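Local coordinates for protein (S)-imine reductase (Streptomyces sp. GF3546, PDB 4OQY) that probably reduces imines to amines with S selectivity, drawing hydride from an NADPH held by a Rossmann-type domain, at residues P51-E54 and D55-A59; A75-E78 and P79-G82; K105-K109 and H110-H114; S136-K139 and D140-D143; T148-L152 and T153-Y157. All blocks are in the same frame, centred on the assembly; numbering follows the deposited sequence.

Interaction 1: residues P51-E54 and D55-A59; sequences PTVE and DALSA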
loop_
_atom_site.group_PDB
_atom_site.type_symbol
_atom_site.label_atom_id
_atom_site.label_comp_id
_atom_site.label_asym_id
_atom_site.label_seq_id
_atom_site.Cartn_x
_atom_site.Cartn_y
_atom_site.Cartn_z
ATOM N N PRO B 51 14.308 29.414 -30.027
ATOM C CA PRO B 51 14.384 28.688 -31.292
ATOM C C PRO B 51 15.308 27.441 -31.259
ATOM O O PRO B 51 15.176 26.575 -32.115
ATOM C CB PRO B 51 14.905 29.743 -32.280
ATOM C CG PRO B 51 15.605 30.740 -31.435
ATOM C CD PRO B 51 14.836 30.788 -30.142
ATOM N N THR B 52 16.212 27.375 -30.285
ATOM C CA THR B 52 17.140 26.235 -30.137
ATOM C C THR B 52 17.406 26.006 -28.660
ATOM O O THR B 52 17.218 26.904 -27.834
ATOM C CB THR B 52 18.534 26.475 -30.791
ATOM O OG1 THR B 52 19.175 27.598 -30.181
ATOM C CG2 THR B 52 18.463 26.708 -32.295
ATOM N N VAL B 53 17.976 24.846 -28.351
ATOM C CA VAL B 53 18.350 24.504 -26.992
ATOM C C VAL B 53 19.395 25.462 -26.483
ATOM O O VAL B 53 19.315 25.920 -25.340
ATOM C CB VAL B 53 18.894 23.063 -26.876
ATOM C CG1 VAL B 53 19.382 22.802 -25.464
ATOM C CG2 VAL B 53 17.795 22.074 -27.222
ATOM N N GLU B 54 20.371 25.782 -27.325
ATOM C CA GLU B 54 21.403 26.758 -26.973
ATOM C C GLU B 54 20.806 28.072 -26.454
ATOM O O GLU B 54 21.252 28.628 -25.445
ATOM C CB GLU B 54 22.271 27.078 -28.195
ATOM C CG GLU B 54 23.223 25.974 -28.614
ATOM C CD GLU B 54 22.649 25.015 -29.650
ATOM O OE1 GLU B 54 21.414 24.958 -29.830
ATOM O OE2 GLU B 54 23.461 24.294 -30.292
ATOM N N ASP B 55 19.832 28.582 -27.188
ATOM C CA ASP B 55 19.189 29.871 -26.830
ATOM C C ASP B 55 18.418 29.780 -25.514
ATOM O O ASP B 55 18.404 30.735 -24.712
ATOM C CB ASP B 55 18.284 30.347 -27.973
ATOM C CG ASP B 55 19.076 30.753 -29.207
ATOM O OD1 ASP B 55 20.072 31.477 -29.045
ATOM O OD2 ASP B 55 18.752 30.319 -30.348
ATOM N N ALA B 56 17.792 28.623 -25.278
ATOM C CA ALA B 56 17.143 28.346 -23.989
ATOM C C ALA B 56 18.148 28.393 -22.833
ATOM O O ALA B 56 17.883 28.954 -21.766
ATOM C CB ALA B 56 16.434 26.990 -24.032
ATOM N N LEU B 57 19.309 27.778 -23.057
ATOM C CA LEU B 57 20.321 27.700 -22.041
ATOM C C LEU B 57 20.951 29.026 -21.798
ATOM O O LEU B 57 21.184 29.389 -20.648
ATOM C CB LEU B 57 21.423 26.716 -22.437
ATOM C CG LEU B 57 20.999 25.264 -22.468
ATOM C CD1 LEU B 57 22.155 24.420 -22.962
ATOM C CD2 LEU B 57 20.554 24.792 -21.099
ATOM N N SER B 58 21.211 29.778 -22.859
ATOM C CA SER B 58 21.830 31.083 -22.699
ATOM C C SER B 58 20.897 32.097 -22.038
ATOM O O SER B 58 21.344 33.095 -21.455
ATOM C CB SER B 58 22.298 31.603 -24.047
ATOM O OG SER B 58 23.150 32.721 -23.878
ATOM N N ALA B 59 19.598 31.856 -22.126
ATOM C CA ALA B 59 18.644 32.838 -21.617
ATOM C C ALA B 59 18.691 33.063 -20.115
ATOM O O ALA B 59 18.301 34.142 -19.641
ATOM C CB ALA B 59 17.232 32.456 -22.025
#

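Interaction 2: residues A75-E78 and P79-G82; sequences AILE and PVTG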
loop_
_atom_site.group_PDB
_atom_site.type_symbol
_atom_site.label_atom_id
_atom_site.label_comp_id
_atom_site.label_asym_id
_atom_site.label_seq_id
_atom_site.Cartn_x
_atom_site.Cartn_y
_atom_site.Cartn_z
ATOM N N ALA B 75 20.446 13.333 -24.280
ATOM C CA ALA B 75 20.169 13.557 -25.693
ATOM C C ALA B 75 20.063 15.037 -25.993
ATOM O O ALA B 75 20.543 15.504 -27.012
ATOM C CB ALA B 75 18.892 12.853 -26.099
ATOM N N ILE B 76 19.424 15.780 -25.100
ATOM C CA ILE B 76 19.275 17.212 -25.299
ATOM C C ILE B 76 20.573 17.972 -24.981
ATOM O O ILE B 76 20.936 18.887 -25.709
ATOM C CB ILE B 76 18.082 17.766 -24.481
ATOM C CG1 ILE B 76 16.784 17.235 -25.100
ATOM C CG2 ILE B 76 18.102 19.290 -24.470
ATOM C CD1 ILE B 76 15.527 17.466 -24.293
ATOM N N LEU B 77 21.279 17.594 -23.915
ATOM C CA LEU B 77 22.399 18.405 -23.430
ATOM C C LEU B 77 23.776 18.046 -24.009
ATOM O O LEU B 77 24.616 18.932 -24.157
ATOM C CB LEU B 77 22.426 18.434 -21.893
ATOM C CG LEU B 77 21.185 19.094 -21.250
ATOM C CD1 LEU B 77 21.315 19.113 -19.733
ATOM C CD2 LEU B 77 20.950 20.503 -21.768
ATOM N N GLU B 78 24.002 16.783 -24.360
ATOM C CA GLU B 78 25.336 16.378 -24.814
ATOM C C GLU B 78 25.811 17.197 -26.013
ATOM O O GLU B 78 26.947 17.642 -26.033
ATOM C CB GLU B 78 25.414 14.867 -25.081
ATOM C CG GLU B 78 26.751 14.410 -25.676
ATOM C CD GLU B 78 26.858 14.631 -27.195
ATOM O OE1 GLU B 78 25.812 14.685 -27.888
ATOM O OE2 GLU B 78 27.993 14.721 -27.713
ATOM N N PRO B 79 24.929 17.462 -26.992
ATOM C CA PRO B 79 25.408 18.304 -28.102
ATOM C C PRO B 79 25.648 19.791 -27.789
ATOM O O PRO B 79 26.221 20.498 -28.613
ATOM C CB PRO B 79 24.281 18.199 -29.138
ATOM C CG PRO B 79 23.424 17.040 -28.724
ATOM C CD PRO B 79 23.572 16.931 -27.241
ATOM N N VAL B 80 25.208 20.270 -26.628
ATOM C CA VAL B 80 25.300 21.682 -26.315
ATOM C C VAL B 80 26.095 21.917 -25.040
ATOM O O VAL B 80 25.853 22.883 -24.317
ATOM C CB VAL B 80 23.904 22.333 -26.179
ATOM C CG1 VAL B 80 23.176 22.284 -27.506
ATOM C CG2 VAL B 80 23.064 21.646 -25.111
ATOM N N THR B 81 27.061 21.061 -24.750
ATOM C CA THR B 81 27.779 21.217 -23.492
ATOM C C THR B 81 28.550 22.532 -23.421
ATOM O O THR B 81 28.755 23.056 -22.337
ATOM C CB THR B 81 28.773 20.063 -23.235
ATOM O OG1 THR B 81 29.624 19.932 -24.363
ATOM C CG2 THR B 81 28.061 18.753 -23.007
ATOM N N GLY B 82 28.961 23.075 -24.564
ATOM C CA GLY B 82 29.627 24.365 -24.585
ATOM C C GLY B 82 28.727 25.477 -24.057
ATOM O O GLY B 82 29.206 26.528 -23.650
#

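Interaction 3: residues K105-K109 and H110-H114; sequences KWAAK and HGAKH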
loop_
_atom_site.group_PDB
_atom_site.type_symbol
_atom_site.label_atom_id
_atom_site.label_comp_id
_atom_site.label_asym_id
_atom_site.label_seq_id
_atom_site.Cartn_x
_atom_site.Cartn_y
_atom_site.Cartn_z
ATOM N N LYS B 105 28.444 14.877 -11.692
ATOM C CA LYS B 105 29.832 14.866 -12.135
ATOM C C LYS B 105 29.998 15.368 -13.574
ATOM O O LYS B 105 30.901 16.143 -13.883
ATOM C CB LYS B 105 30.371 13.430 -12.104
ATOM C CG LYS B 105 30.597 12.783 -10.748
ATOM C CD LYS B 105 30.997 11.335 -10.961
ATOM C CE LYS B 105 31.696 10.687 -9.784
ATOM N NZ LYS B 105 30.679 10.205 -8.825
ATOM N N TRP B 106 29.185 14.850 -14.471
ATOM C CA TRP B 106 29.235 15.255 -15.861
ATOM C C TRP B 106 28.945 16.756 -16.023
ATOM O O TRP B 106 29.632 17.458 -16.787
ATOM C CB TRP B 106 28.246 14.396 -16.635
ATOM C CG TRP B 106 28.162 14.666 -18.059
ATOM C CD1 TRP B 106 28.964 14.169 -19.042
ATOM C CD2 TRP B 106 27.216 15.498 -18.685
ATOM N NE1 TRP B 106 28.570 14.664 -20.252
ATOM C CE2 TRP B 106 27.489 15.480 -20.059
ATOM C CE3 TRP B 106 26.161 16.280 -18.215
ATOM C CZ2 TRP B 106 26.737 16.202 -20.978
ATOM C CZ3 TRP B 106 25.399 16.992 -19.142
ATOM C CH2 TRP B 106 25.703 16.954 -20.500
ATOM N N ALA B 107 27.919 17.260 -15.324
ATOM C CA ALA B 107 27.603 18.675 -15.403
ATOM C C ALA B 107 28.810 19.505 -15.006
ATOM O O ALA B 107 29.136 20.489 -15.677
ATOM C CB ALA B 107 26.389 19.030 -14.522
ATOM N N ALA B 108 29.470 19.108 -13.920
ATOM C CA ALA B 108 30.630 19.842 -13.376
ATOM C C ALA B 108 31.836 19.838 -14.337
ATOM O O ALA B 108 32.552 20.830 -14.456
ATOM C CB ALA B 108 31.021 19.278 -12.019
ATOM N N LYS B 109 32.030 18.731 -15.040
ATOM C CA LYS B 109 32.983 18.672 -16.145
ATOM C C LYS B 109 32.763 19.799 -17.162
ATOM O O LYS B 109 33.718 20.335 -17.710
ATOM C CB LYS B 109 32.855 17.302 -16.801
ATOM C CG LYS B 109 33.733 17.030 -18.005
ATOM C CD LYS B 109 33.871 15.518 -18.181
ATOM C CE LYS B 109 34.474 15.108 -19.520
ATOM N NZ LYS B 109 33.438 14.820 -20.571
ATOM N N HIS B 110 31.503 20.188 -17.381
ATOM C CA HIS B 110 31.182 21.219 -18.358
ATOM C C HIS B 110 30.798 22.553 -17.735
ATOM O O HIS B 110 30.244 23.407 -18.397
ATOM C CB HIS B 110 30.088 20.715 -19.285
ATOM C CG HIS B 110 30.474 19.476 -20.010
ATOM N ND1 HIS B 110 31.440 19.459 -20.991
ATOM C CD2 HIS B 110 30.066 18.198 -19.856
ATOM C CE1 HIS B 110 31.603 18.220 -21.416
ATOM N NE2 HIS B 110 30.783 17.438 -20.739
ATOM N N GLY B 111 31.143 22.731 -16.462
ATOM C CA GLY B 111 31.083 24.024 -15.818
ATOM C C GLY B 111 29.721 24.395 -15.259
ATOM O O GLY B 111 29.478 25.567 -15.034
ATOM N N ALA B 112 28.838 23.411 -15.070
ATOM C CA ALA B 112 27.485 23.632 -14.544
ATOM C C ALA B 112 27.354 22.927 -13.201
ATOM O O ALA B 112 28.084 21.969 -12.927
ATOM C CB ALA B 112 26.439 23.100 -15.513
ATOM N N LYS B 113 26.443 23.430 -12.382
ATOM C CA LYS B 113 26.042 22.837 -11.104
ATOM C C LYS B 113 24.766 22.050 -11.314
ATOM O O LYS B 113 23.954 22.407 -12.162
ATOM C CB LYS B 113 25.732 23.939 -10.095
ATOM C CG LYS B 113 26.820 24.984 -9.938
ATOM C CD LYS B 113 28.016 24.370 -9.262
ATOM C CE LYS B 113 29.075 25.406 -8.987
ATOM N NZ LYS B 113 30.176 24.719 -8.266
ATOM N N HIS B 114 24.558 21.015 -10.518
ATOM C CA HIS B 114 23.421 20.134 -10.706
ATOM C C HIS B 114 22.680 19.980 -9.409
ATOM O O HIS B 114 23.276 19.614 -8.403
ATOM C CB HIS B 114 23.923 18.796 -11.135
ATOM C CG HIS B 114 22.865 17.788 -11.413
ATOM N ND1 HIS B 114 22.376 16.932 -10.453
ATOM C CD2 HIS B 114 22.284 17.417 -12.576
ATOM C CE1 HIS B 114 21.508 16.104 -11.005
ATOM N NE2 HIS B 114 21.440 16.376 -12.293
HETATM O O HOH W 1 30.930 14.868 -21.819
#

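Interaction 4: residues S136-K139 and D140-D143; sequences SGPK and DVFD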
loop_
_atom_site.group_PDB
_atom_site.type_symbol
_atom_site.label_atom_id
_atom_site.label_comp_id
_atom_site.label_asym_id
_atom_site.label_seq_id
_atom_site.Cartn_x
_atom_site.Cartn_y
_atom_site.Cartn_z
ATOM N N SER B 136 18.495 17.663 -3.673
ATOM C CA SER B 136 19.831 17.380 -3.183
ATOM C C SER B 136 20.873 17.918 -4.162
ATOM O O SER B 136 20.601 18.108 -5.347
ATOM C CB SER B 136 20.034 15.888 -2.869
ATOM O OG SER B 136 20.013 15.050 -4.021
ATOM N N GLY B 137 22.073 18.143 -3.643
ATOM C CA GLY B 137 23.114 18.832 -4.388
ATOM C C GLY B 137 23.799 19.876 -3.530
ATOM O O GLY B 137 23.582 19.936 -2.321
ATOM N N PRO B 138 24.636 20.713 -4.145
ATOM C CA PRO B 138 25.370 21.663 -3.317
ATOM C C PRO B 138 24.457 22.653 -2.568
ATOM O O PRO B 138 23.567 23.279 -3.156
ATOM C CB PRO B 138 26.292 22.368 -4.314
ATOM C CG PRO B 138 25.778 22.023 -5.679
ATOM C CD PRO B 138 25.084 20.713 -5.545
ATOM N N LYS B 139 24.702 22.811 -1.278
ATOM C CA LYS B 139 23.806 23.601 -0.467
ATOM C C LYS B 139 23.834 25.067 -0.884
ATOM O O LYS B 139 22.785 25.693 -0.938
ATOM C CB LYS B 139 24.097 23.441 1.032
ATOM C CG LYS B 139 23.169 24.222 1.977
ATOM C CD LYS B 139 21.689 23.953 1.684
ATOM C CE LYS B 139 20.664 24.259 2.781
ATOM N NZ LYS B 139 21.113 25.312 3.728
ATOM N N ASP B 140 25.007 25.614 -1.205
ATOM C CA ASP B 140 25.086 27.037 -1.563
ATOM C C ASP B 140 24.284 27.318 -2.837
ATOM O O ASP B 140 23.561 28.315 -2.932
ATOM C CB ASP B 140 26.543 27.520 -1.677
ATOM C CG ASP B 140 27.337 26.799 -2.747
ATOM O OD1 ASP B 140 26.996 25.644 -3.104
ATOM O OD2 ASP B 140 28.322 27.392 -3.232
ATOM N N VAL B 141 24.355 26.390 -3.782
ATOM C CA VAL B 141 23.585 26.483 -5.009
ATOM C C VAL B 141 22.081 26.367 -4.706
ATOM O O VAL B 141 21.283 27.118 -5.247
ATOM C CB VAL B 141 24.000 25.378 -6.015
ATOM C CG1 VAL B 141 23.142 25.437 -7.268
ATOM C CG2 VAL B 141 25.490 25.471 -6.362
ATOM N N PHE B 142 21.699 25.426 -3.847
ATOM C CA PHE B 142 20.305 25.279 -3.478
ATOM C C PHE B 142 19.789 26.573 -2.861
ATOM O O PHE B 142 18.745 27.050 -3.267
ATOM C CB PHE B 142 20.071 24.118 -2.510
ATOM C CG PHE B 142 18.660 24.038 -1.999
ATOM C CD1 PHE B 142 17.665 23.447 -2.768
ATOM C CD2 PHE B 142 18.312 24.597 -0.768
ATOM C CE1 PHE B 142 16.357 23.385 -2.310
ATOM C CE2 PHE B 142 17.007 24.540 -0.302
ATOM C CZ PHE B 142 16.026 23.931 -1.074
ATOM N N ASP B 143 20.508 27.143 -1.899
ATOM C CA ASP B 143 20.016 28.358 -1.216
ATOM C C ASP B 143 19.858 29.535 -2.167
ATOM O O ASP B 143 18.919 30.306 -2.047
ATOM C CB ASP B 143 20.932 28.770 -0.068
ATOM C CG ASP B 143 20.986 27.742 1.029
ATOM O OD1 ASP B 143 20.028 26.959 1.194
ATOM O OD2 ASP B 143 22.010 27.689 1.719
#

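Interaction 5: residues T148-L152 and T153-Y157; sequences TLKVL and TNADY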
loop_
_atom_site.group_PDB
_atom_site.type_symbol
_atom_site.label_atom_id
_atom_site.label_comp_id
_atom_site.label_asym_id
_atom_site.label_seq_id
_atom_site.Cartn_x
_atom_site.Cartn_y
_atom_site.Cartn_z
ATOM N N THR B 148 13.233 30.668 -6.077
ATOM C CA THR B 148 12.608 30.381 -7.363
ATOM C C THR B 148 11.990 28.969 -7.403
ATOM O O THR B 148 10.863 28.778 -7.850
ATOM C CB THR B 148 13.625 30.555 -8.490
ATOM O OG1 THR B 148 14.149 31.889 -8.458
ATOM C CG2 THR B 148 12.989 30.282 -9.826
ATOM N N LEU B 149 12.694 27.984 -6.876
ATOM C CA LEU B 149 12.172 26.617 -6.863
ATOM C C LEU B 149 10.890 26.487 -5.997
ATOM O O LEU B 149 9.989 25.717 -6.320
ATOM C CB LEU B 149 13.262 25.661 -6.395
ATOM C CG LEU B 149 14.487 25.602 -7.318
ATOM C CD1 LEU B 149 15.634 24.857 -6.642
ATOM C CD2 LEU B 149 14.148 24.967 -8.665
ATOM N N LYS B 150 10.811 27.260 -4.913
ATOM C CA LYS B 150 9.644 27.231 -4.028
ATOM C C LYS B 150 8.354 27.648 -4.692
ATOM O O LYS B 150 7.268 27.440 -4.138
ATOM C CB LYS B 150 9.838 28.161 -2.846
ATOM C CG LYS B 150 10.600 27.590 -1.684
ATOM C CD LYS B 150 10.918 28.778 -0.747
ATOM C CE LYS B 150 10.128 30.044 -1.088
ATOM N NZ LYS B 150 10.409 31.257 -0.259
ATOM N N VAL B 151 8.459 28.307 -5.834
ATOM C CA VAL B 151 7.249 28.725 -6.523
ATOM C C VAL B 151 6.530 27.463 -7.020
ATOM O O VAL B 151 5.311 27.401 -7.035
ATOM C CB VAL B 151 7.570 29.703 -7.669
ATOM C CG1 VAL B 151 6.325 30.004 -8.462
ATOM C CG2 VAL B 151 8.156 30.999 -7.115
ATOM N N LEU B 152 7.287 26.427 -7.387
ATOM C CA LEU B 152 6.653 25.219 -7.896
ATOM C C LEU B 152 6.018 24.379 -6.783
ATOM O O LEU B 152 4.900 23.861 -6.920
ATOM C CB LEU B 152 7.687 24.383 -8.675
ATOM C CG LEU B 152 8.334 25.080 -9.877
ATOM C CD1 LEU B 152 9.320 24.149 -10.563
ATOM C CD2 LEU B 152 7.288 25.547 -10.872
ATOM N N THR B 153 6.780 24.182 -5.717
ATOM C CA THR B 153 6.395 23.316 -4.614
ATOM C C THR B 153 7.228 23.777 -3.418
ATOM O O THR B 153 8.213 24.484 -3.592
ATOM C CB THR B 153 6.753 21.811 -4.879
ATOM O OG1 THR B 153 8.181 21.623 -4.925
ATOM C CG2 THR B 153 6.146 21.233 -6.172
ATOM N N ASN B 154 6.894 23.331 -2.221
ATOM C CA ASN B 154 7.865 23.376 -1.133
ATOM C C ASN B 154 9.153 22.658 -1.634
ATOM O O ASN B 154 9.079 21.709 -2.429
ATOM C CB ASN B 154 7.272 22.711 0.132
ATOM C CG ASN B 154 8.283 22.560 1.291
ATOM O OD1 ASN B 154 8.325 23.399 2.194
ATOM N ND2 ASN B 154 9.082 21.489 1.278
ATOM N N ALA B 155 10.306 23.153 -1.194
ATOM C CA ALA B 155 11.609 22.652 -1.637
ATOM C C ALA B 155 12.290 22.046 -0.429
ATOM O O ALA B 155 12.676 22.762 0.490
ATOM C CB ALA B 155 12.418 23.800 -2.199
ATOM N N ASP B 156 12.381 20.723 -0.395
ATOM C CA ASP B 156 12.786 20.047 0.810
ATOM C C ASP B 156 14.195 19.531 0.562
ATOM O O ASP B 156 14.360 18.516 -0.098
ATOM C CB ASP B 156 11.808 18.915 1.126
ATOM C CG ASP B 156 12.196 18.126 2.361
ATOM O OD1 ASP B 156 13.188 18.463 3.040
ATOM O OD2 ASP B 156 11.496 17.146 2.672
ATOM N N TYR B 157 15.190 20.273 1.054
ATOM C CA TYR B 157 16.613 19.940 0.868
ATOM C C TYR B 157 17.012 18.792 1.781
ATOM O O TYR B 157 16.797 18.852 2.990
ATOM C CB TYR B 157 17.515 21.151 1.140
ATOM C CG TYR B 157 19.002 20.871 0.937
ATOM C CD1 TYR B 157 19.558 20.892 -0.337
ATOM C CD2 TYR B 157 19.851 20.627 2.019
ATOM C CE1 TYR B 157 20.910 20.641 -0.541
ATOM C CE2 TYR B 157 21.210 20.382 1.826
ATOM C CZ TYR B 157 21.734 20.400 0.539
ATOM O OH TYR B 157 23.074 20.162 0.313
HETATM O O HOH W 2 10.188 23.016 -6.146
#

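Interaction 1: residues P51-E54 and D55-A59
T52 OG1 is gripped twice by D55: it accepts from D55 N at 3.2 Å and donates to D55 OD2 at 2.8 Å. The first bond is fairly straight, with 160° at the hydrogen, and is the N-cap bond of the helix that starts at V53. In the second, the hydroxyl meets the carboxylate from above its plane. The T52 torsion explains the reach, since chi1 of 61° sets OG1 between its own backbone N and carbonyl carbon, within reach of D55 N and its carboxylate. A valine here would remove the hydroxyl, and would probably leave D55 N without its capping acceptor and the D55 carboxylate freer to turn. P51 CG lies 3.4 Å from D55 OD2, the two side chains crossing at about a right angle. The backbone then takes up helical bonding: A56 N to T52 O, L57 N to V53 O at 2.9 Å and S58 N to E54 O at 2.8 Å. On the inward side V53 and L57 run side by side, CG1 of V53 being 4.1 Å from CD1 of L57, and V53 and A56 touch W32 of strand 29-32. The arrangement is a threonine N-cap opening a short helix of the Rossmann-type domain.

Interaction 2: residues A75-E78 and P79-G82
The peptide plane joining E78 to P79 carries an oxygen over each face. E78 OE1 sits almost directly above P79 N on one side, at 3.0 Å, and L77 O approaches the same P79 N from the other side, at 3.2 Å. Neither approach is a hydrogen bond, because the proline nitrogen has no hydrogen to share. The glutamate gets there with CG anti to the backbone N (chi1 175°) and a bend at chi2, which folds its carboxylate back across the proline ring, E78 OE1 to P79 CG 3.5 Å. P79 CD also meets A75 O at 3.4 Å, where a helical N-H would otherwise point. With no N-H to give, P79 cannot continue the helical bonding of helix 70-77, and beyond it the chain winds on as a 3-10 segment in the loop before strand 88-91 of the Rossmann-type domain. The tighter winding is carried by V80 N, which donates to L77 O at 2.9 Å from well above the carbonyl plane. Beside this bond, the V80 and L77 side chains meet at a slant, with V80 CG2 4.1 Å from L77 CD2. T81 CG2 lies 3.4 Å from E78 O. V80 also touches V53 and L57 of helix 53-58, while I76 touches R34 and L67, both NADPH-binding residues.

Interaction 3: residues K105-K109 and H110-H114
W106 offers one face of its indole to H110 in an edge-to-face pair, the five-membered ring and the imidazole having centroids 4.8 Å apart and planes at 66°. H110 CD2 points at that face. Water 1 bridges the same two rings: it accepts from W106 NE1 at 2.8 Å and lies 2.8 Å from H110 NE2, in the imidazole plane, which helps fix the rotation of both rings. W106 O receives a weak bond from H110 N. At A107 the carbonyl oxygen is gripped from opposite faces of its plane, by H110 N at 2.9 Å and by A112 N at 3.0 Å, and A107 CB packs 4.2 Å from A112 CB. A108 O takes G111 N at 3.1 Å. Together with the A112 N bond and the positive phi of G111 (85°), this defines a Schellman motif with G111 as its C-prime residue. K109 runs alongside H110, its CG over the imidazole face 4.2 Å from the ring centroid, a CH-pi contact. The turn joins helix 97-109 to strand 113-119 within a beta-alpha-beta unit; W106 packs edge-to-face on Y74 of helix 70-77, and A112 rests on I89 of strand 88-91.

Interaction 4: residues S136-K139 and D140-D143
Charge pairing comes from K139 and D143, four residues apart on the first turns of helix 139-149. K139 NZ bonds D143 OD2 at 3.2 Å through the syn lone pair of that oxygen, and more weakly reaches D143 OD1, also at 3.2 Å, so the ammonium straddles the carboxylate in a salt bridge. The lysine leaves with CG anti to the backbone N (chi1 -179°) and then bends at chi2, 52°, which swings its chain across toward the aspartate; the two side chains meet at a slant. Among the backbone bonds, F142 N donates to P138 O and D143 N to K139 O, each at 2.9 Å and nearly straight. P138 thus holds the N-cap position and supplies the carbonyl that starts the helical ladder, although its ring can offer no capping bond of its own. D140 OD1 takes a weak bond from the neighbouring N-H, that of V141 N at 2.8 Å, made possible by a chi1 of 61° that brings the carboxylate back toward the backbone. Apolar contact is supplied by P138 and V141, which lie side by side with CG and CG2 3.5 Å apart. This helix start follows strand 132-136: V141 leans on K113 and L115 of strand 113-119, F142 packs on A155 and on the Y157 ring of strand 154-157, and K139 N is bonded to E160.

Interaction 5: residues T148-L152 and T153-Y157
T153 carries this contact, and its chi1 of 66° places OG1 between its own N and carbonyl carbon while CG2 stands beside the backbone N, 3.0 Å from L152 O. From that position OG1 donates to N154 O at 2.7 Å, meeting it from above the carbonyl plane. Water 2 donates to T153 OG1 at 2.7 Å and to L149 O, also at 2.7 Å, so it links the L149 carbonyl to the threonine. T153 OG1 is bonded to T133 OG1 as well. T153 N, by contrast, is buried with no partner in the model. The segment forms the joint between helix 139-149 and strand 154-157 in the beta-alpha-beta unit that begins with strand 132-136, at the margin of the Rossmann-type sheet. An alanine in place of T153 would take away OG1 and CG2, and would probably leave water 2 with L149 O alone of this pair and the T133 hydroxyl without this partner. Across the bend, K150 CA approaches T153 O at 3.1 Å in a CA-H...O contact with 147° at the hydrogen, and K150 CG lies 4.2 Å from A155 CB. L152 packs on M18 and F22 of helix 13-24. Further along the strand, D156 OD2 is hydrogen-bonded to Y203 of the second subunit.

Each contact is a local one within a single continuous stretch, and along the chain all five come in series; none nests in or crosses another. Interaction 1 starts helix 53-58, interaction 2 leads out of helix 70-77, and the two touch where V80 CG2 lies 3.6 Å from L57 CD1. Interaction 3 turns helix 97-109 into strand 113-119 and touches interaction 2, with W106 CZ2 3.5 Å from T81 CG2. Interactions 4 and 5 lie at the start of helix 139-149 and where the chain passes from it to strand 154-157; K113 of interaction 3 packs on V141, and Y157 OH probably bonds G137 O. The contacts thus run from helix 53-58, packed on strands 29-32 and 6-9, toward outermost strand 154-157.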